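Cobalamin biosynthesis protein CobN (Mycobacterium tuberculosis, PDB 7C6O) serves as the large catalytic subunit of cobaltochelatase, the enzyme that inserts cobalt into the corrin ring during cobalamin biosynthesis. Local coordinates at residues 624-629 against 687-692. Sequence-based numbering, arbitrary orientation.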
ATOM      1  N   GLY A 624     -36.020   2.232 -15.868  1.00 15.54           N
ATOM      2  CA  GLY A 624     -37.214   2.373 -15.049  1.00 14.64           C
ATOM      3  C   GLY A 624     -37.678   3.809 -14.921  1.00 10.61           C
ATOM      4  O   GLY A 624     -37.708   4.572 -15.895  1.00 12.31           O
ATOM      5  N   ASP A 625     -38.033   4.197 -13.694  1.00 10.25           N
ATOM      6  CA  ASP A 625     -38.599   5.522 -13.474  1.00 14.04           C
ATOM      7  C   ASP A 625     -37.563   6.629 -13.599  1.00 13.16           C
ATOM      8  O   ASP A 625     -37.936   7.790 -13.795  1.00 13.95           O
ATOM      9  CB  ASP A 625     -39.275   5.582 -12.104  1.00 14.56           C
ATOM     10  CG  ASP A 625     -40.638   4.918 -12.103  1.00 18.91           C
ATOM     11  OD1 ASP A 625     -41.275   4.865 -13.178  1.00 18.21           O
ATOM     12  OD2 ASP A 625     -41.073   4.453 -11.028  1.00 20.65           O
ATOM     13  N   ILE A 626     -36.275   6.303 -13.475  1.00 14.35           N
ATOM     14  CA  ILE A 626     -35.237   7.283 -13.773  1.00 16.10           C
ATOM     15  C   ILE A 626     -35.265   7.641 -15.252  1.00 14.91           C
ATOM     16  O   ILE A 626     -35.165   8.816 -15.626  1.00 15.38           O
ATOM     17  CB  ILE A 626     -33.859   6.747 -13.342  1.00 20.06           C
ATOM     18  CG1 ILE A 626     -33.780   6.638 -11.820  1.00 25.71           C
ATOM     19  CG2 ILE A 626     -32.751   7.639 -13.859  1.00 21.34           C
ATOM     20  CD1 ILE A 626     -32.521   5.956 -11.334  1.00 29.03           C
ATOM     21  N   ALA A 627     -35.418   6.634 -16.117  1.00 14.80           N
ATOM     22  CA  ALA A 627     -35.534   6.901 -17.546  1.00 18.05           C
ATOM     23  C   ALA A 627     -36.827   7.642 -17.866  1.00 15.84           C
ATOM     24  O   ALA A 627     -36.848   8.519 -18.736  1.00 14.78           O
ATOM     25  CB  ALA A 627     -35.447   5.593 -18.333  1.00 15.46           C
ATOM     26  N   ARG A 628     -37.918   7.302 -17.172  1.00 14.70           N
ATOM     27  CA  ARG A 628     -39.176   8.017 -17.376  1.00 12.43           C
ATOM     28  C   ARG A 628     -39.044   9.481 -16.976  1.00 13.98           C
ATOM     29  O   ARG A 628     -39.587  10.368 -17.646  1.00 12.92           O
ATOM     30  CB  ARG A 628     -40.299   7.344 -16.584  1.00 11.83           C
ATOM     31  CG  ARG A 628     -41.706   7.756 -17.027  1.00 13.01           C
ATOM     32  CD  ARG A 628     -42.761   7.339 -16.007  1.00 15.10           C
ATOM     33  NE  ARG A 628     -42.535   5.992 -15.491  1.00 17.64           N
ATOM     34  CZ  ARG A 628     -42.932   4.880 -16.102  1.00 17.39           C
ATOM     35  NH1 ARG A 628     -43.584   4.950 -17.255  1.00 14.67           N
ATOM     36  NH2 ARG A 628     -42.681   3.698 -15.557  1.00 16.82           N
ATOM     37  N   LEU A 629     -38.323   9.755 -15.884  1.00 12.06           N
ATOM     38  CA  LEU A 629     -38.109  11.137 -15.461  1.00 15.76           C
ATOM     39  C   LEU A 629     -37.333  11.918 -16.512  1.00 15.67           C
ATOM     40  O   LEU A 629     -37.645  13.081 -16.791  1.00 16.01           O
ATOM     41  CB  LEU A 629     -37.376  11.166 -14.120  1.00 16.39           C
ATOM     42  CG  LEU A 629     -36.979  12.545 -13.590  1.00 19.34           C
ATOM     43  CD1 LEU A 629     -38.209  13.412 -13.372  1.00 18.72           C
ATOM     44  CD2 LEU A 629     -36.185  12.401 -12.303  1.00 19.38           C
ATOM     45  N   GLY A 687     -29.036  17.960 -12.952  1.00 20.02           N
ATOM     46  CA  GLY A 687     -27.672  17.598 -12.606  1.00 20.34           C
ATOM     47  C   GLY A 687     -27.582  16.239 -11.941  1.00 19.04           C
ATOM     48  O   GLY A 687     -26.663  15.463 -12.216  1.00 19.58           O
ATOM     49  N   TRP A 688     -28.537  15.930 -11.060  1.00 15.81           N
ATOM     50  CA  TRP A 688     -28.540  14.636 -10.382  1.00 16.56           C
ATOM     51  C   TRP A 688     -28.741  13.501 -11.374  1.00 14.78           C
ATOM     52  O   TRP A 688     -27.995  12.515 -11.369  1.00 17.40           O
ATOM     53  CB  TRP A 688     -29.627  14.610  -9.306  1.00 17.21           C
ATOM     54  CG  TRP A 688     -29.945  13.231  -8.804  1.00 17.86           C
ATOM     55  CD1 TRP A 688     -29.183  12.467  -7.966  1.00 18.67           C
ATOM     56  CD2 TRP A 688     -31.114  12.453  -9.100  1.00 21.15           C
ATOM     57  NE1 TRP A 688     -29.802  11.262  -7.727  1.00 20.31           N
ATOM     58  CE2 TRP A 688     -30.989  11.229  -8.411  1.00 22.98           C
ATOM     59  CE3 TRP A 688     -32.253  12.674  -9.883  1.00 21.92           C
ATOM     60  CZ2 TRP A 688     -31.960  10.230  -8.480  1.00 21.54           C
ATOM     61  CZ3 TRP A 688     -33.216  11.681  -9.950  1.00 22.64           C
ATOM     62  CH2 TRP A 688     -33.063  10.475  -9.252  1.00 21.52           C
ATOM     63  N   LEU A 689     -29.753  13.625 -12.237  1.00 14.53           N
ATOM     64  CA  LEU A 689     -29.994  12.608 -13.253  1.00 15.83           C
ATOM     65  C   LEU A 689     -28.780  12.436 -14.157  1.00 17.49           C
ATOM     66  O   LEU A 689     -28.381  11.306 -14.467  1.00 18.30           O
ATOM     67  CB  LEU A 689     -31.233  12.979 -14.070  1.00 16.89           C
ATOM     68  CG  LEU A 689     -31.473  12.225 -15.378  1.00 26.05           C
ATOM     69  CD1 LEU A 689     -31.614  10.741 -15.119  1.00 29.55           C
ATOM     70  CD2 LEU A 689     -32.708  12.764 -16.077  1.00 32.09           C
ATOM     71  N   CYS A 690     -28.170  13.547 -14.576  1.00 20.07           N
ATOM     72  CA  CYS A 690     -26.994  13.477 -15.434  1.00 21.88           C
ATOM     73  C   CYS A 690     -25.866  12.704 -14.765  1.00 20.65           C
ATOM     74  O   CYS A 690     -25.213  11.869 -15.401  1.00 21.69           O
ATOM     75  CB  CYS A 690     -26.534  14.888 -15.801  1.00 22.56           C
ATOM     76  SG  CYS A 690     -25.060  14.954 -16.849  1.00 26.29           S
ATOM     77  N   GLU A 691     -25.639  12.946 -13.474  1.00 17.66           N
ATOM     78  CA  GLU A 691     -24.488  12.344 -12.808  1.00 18.93           C
ATOM     79  C   GLU A 691     -24.693  10.853 -12.548  1.00 17.74           C
ATOM     80  O   GLU A 691     -23.754  10.062 -12.701  1.00 18.83           O
ATOM     81  CB  GLU A 691     -24.182  13.102 -11.515  1.00 23.76           C
ATOM     82  CG  GLU A 691     -23.589  14.485 -11.784  1.00 27.41           C
ATOM     83  CD  GLU A 691     -23.125  15.205 -10.532  1.00 33.70           C
ATOM     84  OE1 GLU A 691     -23.556  14.823  -9.425  1.00 31.15           O
ATOM     85  OE2 GLU A 691     -22.324  16.157 -10.660  1.00 35.79           O
ATOM     86  N   ILE A 692     -25.905  10.437 -12.171  1.00 17.26           N
ATOM     87  CA  ILE A 692     -26.115   9.008 -11.944  1.00 18.65           C
ATOM     88  C   ILE A 692     -26.228   8.237 -13.253  1.00 16.98           C
ATOM     89  O   ILE A 692     -25.991   7.022 -13.271  1.00 16.59           O
ATOM     90  CB  ILE A 692     -27.351   8.736 -11.069  1.00 24.60           C
ATOM     91  CG1 ILE A 692     -28.633   9.179 -11.774  1.00 25.54           C
ATOM     92  CG2 ILE A 692     -27.207   9.416  -9.709  1.00 26.40           C
ATOM     93  CD1 ILE A 692     -29.895   8.723 -11.066  1.00 27.58           C
TER
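I626 and L689 meet at the centre of a helix-helix packing that illustrates how two helix segments can meet through apolar side chains, with no hydrogen bond between them. The segments belong to helices 624-642 and 675-694; the axes of the two segments come within 11.1 Å at closest and run at 129° to each other, nearer antiparallel than parallel. Contact is tight around I626, whose two branches divide the work. I626 CG2, anti to the backbone N, lies 3.5 Å from L689 CD1, the two side chains running alongside each other in opposite directions. CD1 of I626 meets CD1 of I692 tip to tip at 3.8 Å. That same I692 methyl also lies over one face of the W688 indole, 3.6 Å above its plane and displaced toward the rim, and thus touches both I626 and the ring of its own helix. R1120 of helix 1111-1123 touches both I626 and W688, while M663 touches both I626 and L629. The outer side of 624-629 is looser and polar: exposed R628, which takes no part in the contact, grips D625 side-on, NE and NH2 sharing OD1, with the bond from R628 NE to D625 OD1 2.9 Å long and the oxygen in the guanidinium plane. Back on the apolar side, L629 crosses W688 at about a right angle, with L629 CD2 at the ring edge, in its plane, 3.9 Å from W688 CZ3.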